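Local coordinates for serine Recombinase (Sulfolobus solfataricus, PDB 3LHF), which probably binds DNA and carries out DNA strand exchange for the transposon that encodes it, this chain being the resolvase-family domain of a longer protein, at residues 3-8 and 35-40; 24-29 and 65-70; 69-74 and 93-98. The protein carries 1 engineered substitution. One frame throughout, in Å; residues are numbered along the deposited sequence.

Overall arrangement
From the N terminus, strand 3-10 opens the domain, and contact 1 closes the first loop when the chain, after helix 16-29, returns as strand 35-40. Contact 2 starts on that same helix and ends at 65-70, so the two cross: 24-29 lies between the segments of contact 1, and 65-70 beyond them. Contact 3 begins where contact 2 ends, the two sharing A69 and Y70, and closes, in series with contact 1, at 93-98. Contact 1 pairs two parallel strands, contact 2 lays helix 16-29 on strand 63-68, and contact 3 joins the loop and short helix after that strand to the end of strand 92-95. Contacts 1 and 2 also meet directly, I5 O lying 2.6 Å from V67 N.

Contact 1. Residues 3-8 and 35-40; sequences KVILYA and QVITDI
I37 N gives a nearly straight bond to L6 O, 2.8 Å with an N-H...O angle of 172°. On either side of it along the parallel ladder, L6 N gives to Q35 O at 3.2 Å and A8 N to I37 O at 2.8 Å, so that L6 and I37 each use both their NH and their C=O. L6 stands opposite V36, and Y7 opposite I37. Beyond the backbone, Y7 OH donates to D39 OD2 at 3.0 Å, although the place of that oxygen is less certain. With CG of Y7 anti to the backbone N (chi1 177°), the ring lies beside I37 and its OH reaches D39; OD2 approaches at the ring edge, the ring and carboxylate planes 48° apart. Packing follows on the same face, where I37 CG2 lies 3.8 Å from Y7 CD2, while I37 CD1 meets I5 CG2 at 4.1 Å. G50 N holds D39 OD1, giving the carboxylate a second grip. Helix 49-58 packs on the face bearing Y7 and I37, through L54 and K53. Helix 16-29 packs on L6 and A8, completing a beta-alpha-beta unit, and strand 63-68 bonds to I5 and Y7 along the other edge of strand 3-8.

Contact 2. Residues 24-29 and 65-70; sequences KYLEEQ and RVVVAY
L26 and A69 form the close part of this contact, with their CA atoms 6.7 Å apart. A single methyl of L26 does most of the touching. Its CD2 lies 3.7 Å from A69 N and 3.8 Å from V68 C, so it rests against the backbone where the strand ends, and it also meets the V67 side chain, at 4.2 Å from CG1. The L26 torsions explain the reach: chi1 -76° sets CG anti to the carbonyl carbon; CD1 continues the chain, and CD2, the other branch, turns to the strand end. No hydrogen bond crosses, and the two segments bury 161 Å² in all, evidence of a small van der Waals contact, of apolar side-chain atoms against side chains and backbone. V67, in the strand, and A69, in the loop just past its end, both turn CB toward the helix, while V68 turns away, to pack on Y7 and V95.

The looser side begins at Y25. Where L26 is buried and touches V67, V68 and A69, Y25 is partly exposed and touches A69 alone in 65-70. Its CE1 stands 4.0 Å from A69 CB, obliquely to the ring. The ring is also lined from within its own helix, where CG of the exposed Q29 sits 3.6 Å above one face, offset toward the rim, and I96, in the loop after strand 92-95, touches it as well.

L26 also packs on A8 and I96, so the same leucine spans the strand before its helix, strand 63-68 and the loop after strand 92-95. Helix 16-29 lies over the face bearing V67, and helix 49-58 packs on V66, on the opposite face, so helices flank a parallel sheet ordered 2-1-3-4: the layered alpha/beta arrangement of the resolvase catalytic domain.

Contact 3. Residues 69-74 and 93-98; sequences AYPDRL and IVVINQ
Y70 CG stands beside the backbone N, anti to the carbonyl carbon (chi1 -51°), which carries its ring to N97 CB. The tyrosine crosses the asparagine obliquely, its CE1 lying 3.4 Å from N97 CB, with ring and amide planes 46° apart. The one hydrogen bond across, N97 N to A69 O at 2.8 Å, is weak, being bent to 121° at the hydrogen; a CA-H...O contact from Y70 CA to N97 O lies beside it. Packing is tightest next door: V95 CG1 presses on P71 CD at 3.2 Å, nearer than usual van der Waals contact, the two side chains crossing at about a right angle. I96 CG1 meets A69 CA at 3.4 Å, and L74 CD1 reaches I93 CG2 tip to tip at 4.0 Å, both residues also touching F79 of helix 79-88. An alanine in place of Y70 keeps CB but removes the ring, which would probably leave N97 CB without its cover and open a gap beside the loop. With a single weak bond between the segments, cohesion here rests mainly on apolar fit; the stronger polar links lead outward, from R73 to E104 and from R9 to the D72 and R73 carbonyls.

Contact 1. Residues 3-8 and 35-40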
ATOM      1  N   LYS D   3      -5.120  -0.746 -24.612  1.00 64.04           N
ATOM      2  CA  LYS D   3      -6.018   0.237 -24.021  1.00 57.76           C
ATOM      3  C   LYS D   3      -5.301   1.241 -23.113  1.00 54.74           C
ATOM      4  O   LYS D   3      -4.506   0.877 -22.277  1.00 53.42           O
ATOM      5  CB  LYS D   3      -7.100  -0.479 -23.220  1.00 52.40           C
ATOM      6  CG  LYS D   3      -8.372  -0.740 -23.952  1.00 53.75           C
ATOM      7  CD  LYS D   3      -8.688  -2.215 -24.080  1.00 61.19           C
ATOM      8  CE  LYS D   3      -9.591  -2.733 -22.968  1.00 64.36           C
ATOM      9  NZ  LYS D   3     -11.039  -2.528 -23.177  1.00 56.85           N
ATOM     10  N   VAL D   4      -5.622   2.508 -23.308  1.00 56.68           N
ATOM     11  CA  VAL D   4      -5.133   3.612 -22.518  1.00 52.06           C
ATOM     12  C   VAL D   4      -6.244   4.093 -21.617  1.00 49.32           C
ATOM     13  O   VAL D   4      -7.263   4.507 -22.075  1.00 45.65           O
ATOM     14  CB  VAL D   4      -4.759   4.764 -23.431  1.00 49.36           C
ATOM     15  CG1 VAL D   4      -4.118   5.879 -22.658  1.00 43.27           C
ATOM     16  CG2 VAL D   4      -3.876   4.284 -24.540  1.00 45.44           C
ATOM     17  N   ILE D   5      -6.029   4.034 -20.321  1.00 47.77           N
ATOM     18  CA  ILE D   5      -7.073   4.343 -19.385  1.00 43.24           C
ATOM     19  C   ILE D   5      -6.857   5.634 -18.632  1.00 42.93           C
ATOM     20  O   ILE D   5      -5.800   5.898 -18.115  1.00 39.94           O
ATOM     21  CB  ILE D   5      -7.240   3.230 -18.376  1.00 48.62           C
ATOM     22  CG1 ILE D   5      -7.124   1.871 -19.060  1.00 47.92           C
ATOM     23  CG2 ILE D   5      -8.531   3.378 -17.637  1.00 41.89           C
ATOM     24  CD1 ILE D   5      -8.279   1.500 -19.892  1.00 45.22           C
ATOM     25  N   LEU D   6      -7.908   6.420 -18.570  1.00 42.68           N
ATOM     26  CA  LEU D   6      -7.951   7.569 -17.739  1.00 40.48           C
ATOM     27  C   LEU D   6      -8.599   7.154 -16.423  1.00 41.92           C
ATOM     28  O   LEU D   6      -9.748   6.803 -16.400  1.00 44.24           O
ATOM     29  CB  LEU D   6      -8.787   8.633 -18.427  1.00 41.39           C
ATOM     30  CG  LEU D   6      -8.339   9.243 -19.753  1.00 39.21           C
ATOM     31  CD1 LEU D   6      -9.232  10.348 -20.139  1.00 39.19           C
ATOM     32  CD2 LEU D   6      -6.961   9.745 -19.687  1.00 38.26           C
ATOM     33  N   TYR D   7      -7.843   7.174 -15.337  1.00 38.21           N
ATOM     34  CA  TYR D   7      -8.366   6.809 -14.032  1.00 41.21           C
ATOM     35  C   TYR D   7      -8.433   7.973 -13.090  1.00 43.05           C
ATOM     36  O   TYR D   7      -7.460   8.623 -12.842  1.00 44.48           O
ATOM     37  CB  TYR D   7      -7.558   5.703 -13.359  1.00 39.91           C
ATOM     38  CG  TYR D   7      -8.080   5.410 -11.979  1.00 46.12           C
ATOM     39  CD1 TYR D   7      -7.679   6.157 -10.897  1.00 45.76           C
ATOM     40  CD2 TYR D   7      -9.014   4.423 -11.764  1.00 44.97           C
ATOM     41  CE1 TYR D   7      -8.155   5.923  -9.666  1.00 42.52           C
ATOM     42  CE2 TYR D   7      -9.495   4.183 -10.528  1.00 47.17           C
ATOM     43  CZ  TYR D   7      -9.057   4.936  -9.476  1.00 48.00           C
ATOM     44  OH  TYR D   7      -9.529   4.713  -8.228  1.00 47.01           O
ATOM     45  N   ALA D   8      -9.603   8.218 -12.554  1.00 42.51           N
ATOM     46  CA  ALA D   8      -9.824   9.372 -11.731  1.00 42.33           C
ATOM     47  C   ALA D   8     -10.565   9.035 -10.460  1.00 44.40           C
ATOM     48  O   ALA D   8     -11.400   8.180 -10.457  1.00 45.93           O
ATOM     49  CB  ALA D   8     -10.552  10.398 -12.503  1.00 40.69           C
ATOM     50  N   GLN D  35     -10.862   4.516 -22.523  1.00 48.38           N
ATOM     51  CA  GLN D  35     -11.868   4.303 -21.518  1.00 45.07           C
ATOM     52  C   GLN D  35     -11.696   5.257 -20.366  1.00 44.75           C
ATOM     53  O   GLN D  35     -10.606   5.702 -20.111  1.00 43.94           O
ATOM     54  CB  GLN D  35     -11.774   2.871 -21.026  1.00 45.01           C
ATOM     55  CG  GLN D  35     -12.819   1.963 -21.584  1.00 45.80           C
ATOM     56  CD  GLN D  35     -12.517   0.499 -21.382  1.00 51.66           C
ATOM     57  OE1 GLN D  35     -12.456   0.023 -20.265  1.00 52.49           O
ATOM     58  NE2 GLN D  35     -12.340  -0.220 -22.469  1.00 43.55           N
ATOM     59  N   VAL D  36     -12.774   5.574 -19.669  1.00 45.97           N
ATOM     60  CA  VAL D  36     -12.674   6.426 -18.493  1.00 42.82           C
ATOM     61  C   VAL D  36     -13.171   5.732 -17.229  1.00 45.64           C
ATOM     62  O   VAL D  36     -14.297   5.308 -17.166  1.00 46.17           O
ATOM     63  CB  VAL D  36     -13.407   7.754 -18.698  1.00 38.48           C
ATOM     64  CG1 VAL D  36     -13.035   8.719 -17.665  1.00 36.62           C
ATOM     65  CG2 VAL D  36     -13.085   8.311 -20.009  1.00 40.25           C
ATOM     66  N   ILE D  37     -12.313   5.619 -16.231  1.00 46.17           N
ATOM     67  CA  ILE D  37     -12.688   4.998 -14.965  1.00 46.67           C
ATOM     68  C   ILE D  37     -12.524   5.935 -13.783  1.00 46.83           C
ATOM     69  O   ILE D  37     -11.502   6.529 -13.616  1.00 46.17           O
ATOM     70  CB  ILE D  37     -11.886   3.723 -14.677  1.00 42.90           C
ATOM     71  CG1 ILE D  37     -12.129   2.682 -15.744  1.00 44.81           C
ATOM     72  CG2 ILE D  37     -12.257   3.168 -13.338  1.00 41.95           C
ATOM     73  CD1 ILE D  37     -11.383   1.417 -15.530  1.00 39.19           C
ATOM     74  N   THR D  38     -13.553   6.037 -12.975  1.00 46.72           N
ATOM     75  CA  THR D  38     -13.565   6.926 -11.853  1.00 45.77           C
ATOM     76  C   THR D  38     -14.037   6.219 -10.597  1.00 50.80           C
ATOM     77  O   THR D  38     -14.763   5.263 -10.654  1.00 51.20           O
ATOM     78  CB  THR D  38     -14.462   8.109 -12.106  1.00 47.21           C
ATOM     79  OG1 THR D  38     -15.806   7.738 -11.859  1.00 51.71           O
ATOM     80  CG2 THR D  38     -14.354   8.549 -13.496  1.00 45.10           C
ATOM     81  N   ASP D  39     -13.590   6.698  -9.458  1.00 46.67           N
ATOM     82  CA  ASP D  39     -13.974   6.123  -8.206  1.00 52.78           C
ATOM     83  C   ASP D  39     -14.317   7.207  -7.230  1.00 51.90           C
ATOM     84  O   ASP D  39     -13.816   8.301  -7.316  1.00 52.72           O
ATOM     85  CB  ASP D  39     -12.836   5.303  -7.636  1.00 51.03           C
ATOM     86  CG  ASP D  39     -12.962   3.854  -7.938  1.00 53.64           C
ATOM     87  OD1 ASP D  39     -13.915   3.252  -7.482  1.00 58.32           O
ATOM     88  OD2 ASP D  39     -12.110   3.308  -8.623  1.00 53.51           O
ATOM     89  N   ILE D  40     -15.191   6.893  -6.301  1.00 51.82           N
ATOM     90  CA  ILE D  40     -15.371   7.732  -5.158  1.00 52.09           C
ATOM     91  C   ILE D  40     -14.985   6.924  -3.949  1.00 55.05           C
ATOM     92  O   ILE D  40     -15.446   5.828  -3.737  1.00 53.43           O
ATOM     93  CB  ILE D  40     -16.780   8.270  -5.034  1.00 47.79           C
ATOM     94  CG1 ILE D  40     -16.980   9.389  -6.023  1.00 48.44           C
ATOM     95  CG2 ILE D  40     -16.994   8.841  -3.701  1.00 47.75           C
ATOM     96  CD1 ILE D  40     -18.011   9.129  -6.997  1.00 54.48           C
TER

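Contact 2. Residues 24-29 and 65-70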
ATOM      1  N   LYS D  24     -12.379  15.972 -17.128  1.00 42.76           N
ATOM      2  CA  LYS D  24     -12.201  16.862 -18.238  1.00 46.18           C
ATOM      3  C   LYS D  24     -10.750  17.276 -18.350  1.00 47.40           C
ATOM      4  O   LYS D  24     -10.237  17.453 -19.425  1.00 47.62           O
ATOM      5  CB  LYS D  24     -13.117  18.066 -18.115  1.00 45.87           C
ATOM      6  N   TYR D  25     -10.097  17.440 -17.218  1.00 47.94           N
ATOM      7  CA  TYR D  25      -8.696  17.785 -17.201  1.00 48.61           C
ATOM      8  C   TYR D  25      -7.822  16.708 -17.818  1.00 47.59           C
ATOM      9  O   TYR D  25      -6.944  16.999 -18.581  1.00 49.69           O
ATOM     10  CB  TYR D  25      -8.251  18.048 -15.779  1.00 47.54           C
ATOM     11  CG  TYR D  25      -6.773  18.076 -15.643  1.00 49.77           C
ATOM     12  CD1 TYR D  25      -6.089  17.008 -15.133  1.00 46.58           C
ATOM     13  CD2 TYR D  25      -6.058  19.158 -16.060  1.00 49.55           C
ATOM     14  CE1 TYR D  25      -4.754  17.036 -15.022  1.00 45.33           C
ATOM     15  CE2 TYR D  25      -4.725  19.188 -15.953  1.00 49.47           C
ATOM     16  CZ  TYR D  25      -4.076  18.126 -15.439  1.00 48.23           C
ATOM     17  OH  TYR D  25      -2.743  18.170 -15.346  1.00 49.29           O
ATOM     18  N   LEU D  26      -8.076  15.460 -17.492  1.00 45.15           N
ATOM     19  CA  LEU D  26      -7.313  14.376 -18.064  1.00 44.29           C
ATOM     20  C   LEU D  26      -7.495  14.307 -19.571  1.00 46.80           C
ATOM     21  O   LEU D  26      -6.556  14.119 -20.296  1.00 44.79           O
ATOM     22  CB  LEU D  26      -7.722  13.061 -17.432  1.00 39.85           C
ATOM     23  CG  LEU D  26      -7.199  12.796 -16.035  1.00 41.45           C
ATOM     24  CD1 LEU D  26      -8.090  11.877 -15.303  1.00 39.10           C
ATOM     25  CD2 LEU D  26      -5.818  12.255 -16.087  1.00 42.14           C
ATOM     26  N   GLU D  27      -8.724  14.487 -20.014  1.00 44.24           N
ATOM     27  CA  GLU D  27      -9.062  14.430 -21.409  1.00 44.06           C
ATOM     28  C   GLU D  27      -8.358  15.514 -22.199  1.00 43.70           C
ATOM     29  O   GLU D  27      -7.960  15.288 -23.306  1.00 47.98           O
ATOM     30  CB  GLU D  27     -10.573  14.486 -21.593  1.00 44.84           C
ATOM     31  CG  GLU D  27     -11.288  13.350 -20.943  1.00 44.70           C
ATOM     32  CD  GLU D  27     -12.783  13.469 -21.031  1.00 51.18           C
ATOM     33  OE1 GLU D  27     -13.274  14.529 -21.384  1.00 52.80           O
ATOM     34  OE2 GLU D  27     -13.475  12.507 -20.735  1.00 49.09           O
ATOM     35  N   GLU D  28      -8.235  16.695 -21.629  1.00 45.51           N
ATOM     36  CA  GLU D  28      -7.487  17.782 -22.230  1.00 46.32           C
ATOM     37  C   GLU D  28      -5.998  17.501 -22.346  1.00 51.86           C
ATOM     38  O   GLU D  28      -5.355  17.888 -23.298  1.00 48.00           O
ATOM     39  CB  GLU D  28      -7.715  19.071 -21.461  1.00 43.32           C
ATOM     40  N   GLN D  29      -5.451  16.861 -21.332  1.00 48.78           N
ATOM     41  CA  GLN D  29      -4.076  16.437 -21.351  1.00 45.43           C
ATOM     42  C   GLN D  29      -3.730  15.338 -22.366  1.00 48.56           C
ATOM     43  O   GLN D  29      -2.714  15.416 -22.997  1.00 50.46           O
ATOM     44  CB  GLN D  29      -3.636  16.067 -19.947  1.00 50.05           C
ATOM     45  CG  GLN D  29      -3.878  17.135 -18.934  1.00 47.36           C
ATOM     46  CD  GLN D  29      -3.520  18.492 -19.435  1.00 50.23           C
ATOM     47  OE1 GLN D  29      -4.290  19.415 -19.333  1.00 47.04           O
ATOM     48  NE2 GLN D  29      -2.349  18.618 -19.990  1.00 50.52           N
ATOM     49  N   ARG D  65      -1.579   1.673 -21.318  1.00 46.14           N
ATOM     50  CA  ARG D  65      -1.249   2.755 -20.418  1.00 48.78           C
ATOM     51  C   ARG D  65      -2.390   3.131 -19.478  1.00 49.45           C
ATOM     52  O   ARG D  65      -3.545   3.004 -19.826  1.00 47.04           O
ATOM     53  CB  ARG D  65      -0.806   3.946 -21.249  1.00 44.38           C
ATOM     54  CG  ARG D  65      -0.792   5.233 -20.568  1.00 45.27           C
ATOM     55  CD  ARG D  65      -0.386   6.257 -21.537  1.00 45.11           C
ATOM     56  NE  ARG D  65      -0.251   5.699 -22.864  1.00 53.08           N
ATOM     57  CZ  ARG D  65       0.241   6.350 -23.898  1.00 57.40           C
ATOM     58  NH1 ARG D  65       0.655   7.586 -23.763  1.00 53.79           N
ATOM     59  NH2 ARG D  65       0.330   5.763 -25.067  1.00 55.63           N
ATOM     60  N   VAL D  66      -2.047   3.588 -18.284  1.00 45.94           N
ATOM     61  CA  VAL D  66      -2.990   4.216 -17.390  1.00 43.96           C
ATOM     62  C   VAL D  66      -2.522   5.609 -17.123  1.00 41.65           C
ATOM     63  O   VAL D  66      -1.388   5.813 -16.827  1.00 42.41           O
ATOM     64  CB  VAL D  66      -3.064   3.548 -16.046  1.00 45.53           C
ATOM     65  CG1 VAL D  66      -4.129   4.182 -15.219  1.00 37.01           C
ATOM     66  CG2 VAL D  66      -3.283   2.082 -16.182  1.00 48.69           C
ATOM     67  N   VAL D  67      -3.419   6.561 -17.211  1.00 40.92           N
ATOM     68  CA  VAL D  67      -3.093   7.929 -16.917  1.00 40.83           C
ATOM     69  C   VAL D  67      -3.903   8.522 -15.764  1.00 42.93           C
ATOM     70  O   VAL D  67      -5.106   8.482 -15.778  1.00 42.13           O
ATOM     71  CB  VAL D  67      -3.327   8.748 -18.133  1.00 40.17           C
ATOM     72  CG1 VAL D  67      -2.797  10.100 -17.958  1.00 36.69           C
ATOM     73  CG2 VAL D  67      -2.751   8.061 -19.319  1.00 36.90           C
ATOM     74  N   VAL D  68      -3.219   9.084 -14.783  1.00 41.24           N
ATOM     75  CA  VAL D  68      -3.850   9.750 -13.655  1.00 41.12           C
ATOM     76  C   VAL D  68      -3.289  11.134 -13.433  1.00 42.22           C
ATOM     77  O   VAL D  68      -2.204  11.418 -13.836  1.00 46.26           O
ATOM     78  CB  VAL D  68      -3.663   8.987 -12.395  1.00 37.30           C
ATOM     79  CG1 VAL D  68      -4.305   7.674 -12.515  1.00 37.99           C
ATOM     80  CG2 VAL D  68      -2.199   8.867 -12.077  1.00 42.94           C
ATOM     81  N   ALA D  69      -4.082  12.009 -12.854  1.00 44.13           N
ATOM     82  CA  ALA D  69      -3.680  13.377 -12.565  1.00 44.70           C
ATOM     83  C   ALA D  69      -2.570  13.569 -11.518  1.00 48.76           C
ATOM     84  O   ALA D  69      -1.750  14.434 -11.650  1.00 48.70           O
ATOM     85  CB  ALA D  69      -4.873  14.209 -12.234  1.00 42.65           C
ATOM     86  N   TYR D  70      -2.605  12.762 -10.470  1.00 48.04           N
ATOM     87  CA  TYR D  70      -1.582  12.684  -9.455  1.00 48.23           C
ATOM     88  C   TYR D  70      -1.393  11.216  -9.133  1.00 49.03           C
ATOM     89  O   TYR D  70      -2.275  10.425  -9.344  1.00 49.65           O
ATOM     90  CB  TYR D  70      -2.007  13.401  -8.181  1.00 52.59           C
ATOM     91  CG  TYR D  70      -2.519  14.801  -8.329  1.00 54.46           C
ATOM     92  CD1 TYR D  70      -1.681  15.848  -8.625  1.00 55.47           C
ATOM     93  CD2 TYR D  70      -3.835  15.078  -8.127  1.00 56.37           C
ATOM     94  CE1 TYR D  70      -2.152  17.112  -8.739  1.00 56.85           C
ATOM     95  CE2 TYR D  70      -4.303  16.329  -8.233  1.00 59.03           C
ATOM     96  CZ  TYR D  70      -3.467  17.344  -8.540  1.00 60.49           C
ATOM     97  OH  TYR D  70      -3.979  18.595  -8.648  1.00 64.84           O
TER

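Contact 3. Residues 69-74 and 93-98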
ATOM      1  N   ALA D  69      -4.082  12.009 -12.854  1.00 44.13           N
ATOM      2  CA  ALA D  69      -3.680  13.377 -12.565  1.00 44.70           C
ATOM      3  C   ALA D  69      -2.570  13.569 -11.518  1.00 48.76           C
ATOM      4  O   ALA D  69      -1.750  14.434 -11.650  1.00 48.70           O
ATOM      5  CB  ALA D  69      -4.873  14.209 -12.234  1.00 42.65           C
ATOM      6  N   TYR D  70      -2.605  12.762 -10.470  1.00 48.04           N
ATOM      7  CA  TYR D  70      -1.582  12.684  -9.455  1.00 48.23           C
ATOM      8  C   TYR D  70      -1.393  11.216  -9.133  1.00 49.03           C
ATOM      9  O   TYR D  70      -2.275  10.425  -9.344  1.00 49.65           O
ATOM     10  CB  TYR D  70      -2.007  13.401  -8.181  1.00 52.59           C
ATOM     11  CG  TYR D  70      -2.519  14.801  -8.329  1.00 54.46           C
ATOM     12  CD1 TYR D  70      -1.681  15.848  -8.625  1.00 55.47           C
ATOM     13  CD2 TYR D  70      -3.835  15.078  -8.127  1.00 56.37           C
ATOM     14  CE1 TYR D  70      -2.152  17.112  -8.739  1.00 56.85           C
ATOM     15  CE2 TYR D  70      -4.303  16.329  -8.233  1.00 59.03           C
ATOM     16  CZ  TYR D  70      -3.467  17.344  -8.540  1.00 60.49           C
ATOM     17  OH  TYR D  70      -3.979  18.595  -8.648  1.00 64.84           O
ATOM     18  N   PRO D  71      -0.257  10.850  -8.579  1.00 47.78           N
ATOM     19  CA  PRO D  71      -0.049   9.470  -8.166  1.00 48.75           C
ATOM     20  C   PRO D  71      -0.997   9.141  -7.030  1.00 52.18           C
ATOM     21  O   PRO D  71      -1.304   8.010  -6.766  1.00 53.98           O
ATOM     22  CB  PRO D  71       1.386   9.474  -7.710  1.00 47.35           C
ATOM     23  CG  PRO D  71       1.979  10.515  -8.459  1.00 48.09           C
ATOM     24  CD  PRO D  71       0.998  11.590  -8.554  1.00 44.79           C
ATOM     25  N   ASP D  72      -1.487  10.198  -6.421  1.00 53.79           N
ATOM     26  CA  ASP D  72      -2.357  10.197  -5.276  1.00 52.02           C
ATOM     27  C   ASP D  72      -3.607   9.455  -5.658  1.00 50.45           C
ATOM     28  O   ASP D  72      -4.188   8.729  -4.896  1.00 44.44           O
ATOM     29  CB  ASP D  72      -2.747  11.655  -5.051  1.00 53.20           C
ATOM     30  CG  ASP D  72      -3.067  11.981  -3.633  1.00 54.84           C
ATOM     31  OD1 ASP D  72      -4.047  11.496  -3.100  1.00 56.87           O
ATOM     32  OD2 ASP D  72      -2.364  12.793  -3.057  1.00 60.27           O
ATOM     33  N   ARG D  73      -4.026   9.685  -6.876  1.00 50.49           N
ATOM     34  CA  ARG D  73      -5.282   9.196  -7.286  1.00 49.26           C
ATOM     35  C   ARG D  73      -5.256   7.698  -7.196  1.00 50.23           C
ATOM     36  O   ARG D  73      -6.211   7.119  -6.763  1.00 54.82           O
ATOM     37  CB  ARG D  73      -5.558   9.638  -8.708  1.00 48.93           C
ATOM     38  CG  ARG D  73      -6.261  10.958  -8.843  1.00 46.41           C
ATOM     39  CD  ARG D  73      -5.829  11.899  -7.822  1.00 50.66           C
ATOM     40  NE  ARG D  73      -6.911  12.289  -6.954  1.00 47.16           N
ATOM     41  CZ  ARG D  73      -6.752  12.667  -5.702  1.00 46.72           C
ATOM     42  NH1 ARG D  73      -5.559  12.721  -5.179  1.00 51.11           N
ATOM     43  NH2 ARG D  73      -7.791  12.998  -4.979  1.00 49.15           N
ATOM     44  N   LEU D  74      -4.178   7.049  -7.614  1.00 51.56           N
ATOM     45  CA  LEU D  74      -4.167   5.608  -7.490  1.00 47.10           C
ATOM     46  C   LEU D  74      -4.086   5.017  -6.094  1.00 47.12           C
ATOM     47  O   LEU D  74      -4.947   4.263  -5.725  1.00 51.00           O
ATOM     48  CB  LEU D  74      -3.022   5.043  -8.304  1.00 47.21           C
ATOM     49  CG  LEU D  74      -3.240   4.995  -9.793  1.00 49.64           C
ATOM     50  CD1 LEU D  74      -1.991   4.558 -10.453  1.00 50.45           C
ATOM     51  CD2 LEU D  74      -4.375   4.092 -10.130  1.00 43.73           C
ATOM     52  N   ILE D  93       2.313   3.714 -16.304  1.00 53.05           N
ATOM     53  CA  ILE D  93       1.584   4.665 -15.513  1.00 50.36           C
ATOM     54  C   ILE D  93       2.105   6.037 -15.772  1.00 47.62           C
ATOM     55  O   ILE D  93       3.210   6.361 -15.428  1.00 44.94           O
ATOM     56  CB  ILE D  93       1.702   4.387 -14.032  1.00 48.83           C
ATOM     57  CG1 ILE D  93       1.354   2.948 -13.747  1.00 50.51           C
ATOM     58  CG2 ILE D  93       0.791   5.279 -13.271  1.00 45.69           C
ATOM     59  CD1 ILE D  93       1.101   2.675 -12.349  1.00 43.70           C
ATOM     60  N   VAL D  94       1.271   6.834 -16.396  1.00 44.80           N
ATOM     61  CA  VAL D  94       1.573   8.201 -16.700  1.00 44.83           C
ATOM     62  C   VAL D  94       0.864   9.075 -15.681  1.00 46.99           C
ATOM     63  O   VAL D  94      -0.297   8.905 -15.410  1.00 43.22           O
ATOM     64  CB  VAL D  94       1.150   8.513 -18.118  1.00 41.96           C
ATOM     65  CG1 VAL D  94       1.268   9.922 -18.409  1.00 42.01           C
ATOM     66  CG2 VAL D  94       1.970   7.747 -19.043  1.00 42.69           C
ATOM     67  N   VAL D  95       1.616   9.982 -15.089  1.00 50.26           N
ATOM     68  CA  VAL D  95       1.140  10.845 -14.031  1.00 47.99           C
ATOM     69  C   VAL D  95       1.282  12.288 -14.463  1.00 45.75           C
ATOM     70  O   VAL D  95       2.362  12.760 -14.624  1.00 51.76           O
ATOM     71  CB  VAL D  95       1.971  10.646 -12.758  1.00 48.56           C
ATOM     72  CG1 VAL D  95       1.595  11.644 -11.730  1.00 49.40           C
ATOM     73  CG2 VAL D  95       1.815   9.280 -12.221  1.00 42.54           C
ATOM     74  N   ILE D  96       0.190  12.997 -14.652  1.00 46.34           N
ATOM     75  CA  ILE D  96       0.295  14.311 -15.230  1.00 46.49           C
ATOM     76  C   ILE D  96       0.691  15.419 -14.265  1.00 48.21           C
ATOM     77  O   ILE D  96       1.135  16.434 -14.686  1.00 51.79           O
ATOM     78  CB  ILE D  96      -0.905  14.694 -16.138  1.00 48.22           C
ATOM     79  CG1 ILE D  96      -2.225  14.626 -15.417  1.00 46.82           C
ATOM     80  CG2 ILE D  96      -0.997  13.795 -17.371  1.00 37.08           C
ATOM     81  CD1 ILE D  96      -3.360  14.509 -16.371  1.00 45.75           C
ATOM     82  N   ASN D  97       0.568  15.205 -12.973  1.00 47.10           N
ATOM     83  CA  ASN D  97       1.069  16.160 -12.008  1.00 47.43           C
ATOM     84  C   ASN D  97       1.814  15.441 -10.935  1.00 47.62           C
ATOM     85  O   ASN D  97       1.237  14.734 -10.155  1.00 50.98           O
ATOM     86  CB  ASN D  97      -0.037  16.995 -11.401  1.00 43.82           C
ATOM     87  CG  ASN D  97      -0.692  17.879 -12.395  1.00 48.42           C
ATOM     88  OD1 ASN D  97      -0.083  18.344 -13.322  1.00 45.93           O
ATOM     89  ND2 ASN D  97      -1.956  18.094 -12.218  1.00 50.64           N
ATOM     90  N   GLN D  98       3.116  15.620 -10.916  1.00 45.26           N
ATOM     91  CA  GLN D  98       3.967  14.865 -10.038  1.00 47.16           C
ATOM     92  C   GLN D  98       4.076  15.447  -8.633  1.00 50.24           C
ATOM     93  O   GLN D  98       5.115  15.921  -8.245  1.00 51.27           O
ATOM     94  CB  GLN D  98       5.330  14.758 -10.687  1.00 47.85           C
ATOM     95  CG  GLN D  98       6.077  13.526 -10.369  1.00 49.61           C
ATOM     96  CD  GLN D  98       5.719  12.382 -11.248  1.00 56.02           C
ATOM     97  OE1 GLN D  98       5.829  12.455 -12.458  1.00 56.27           O
ATOM     98  NE2 GLN D  98       5.297  11.304 -10.639  1.00 58.75           N
TER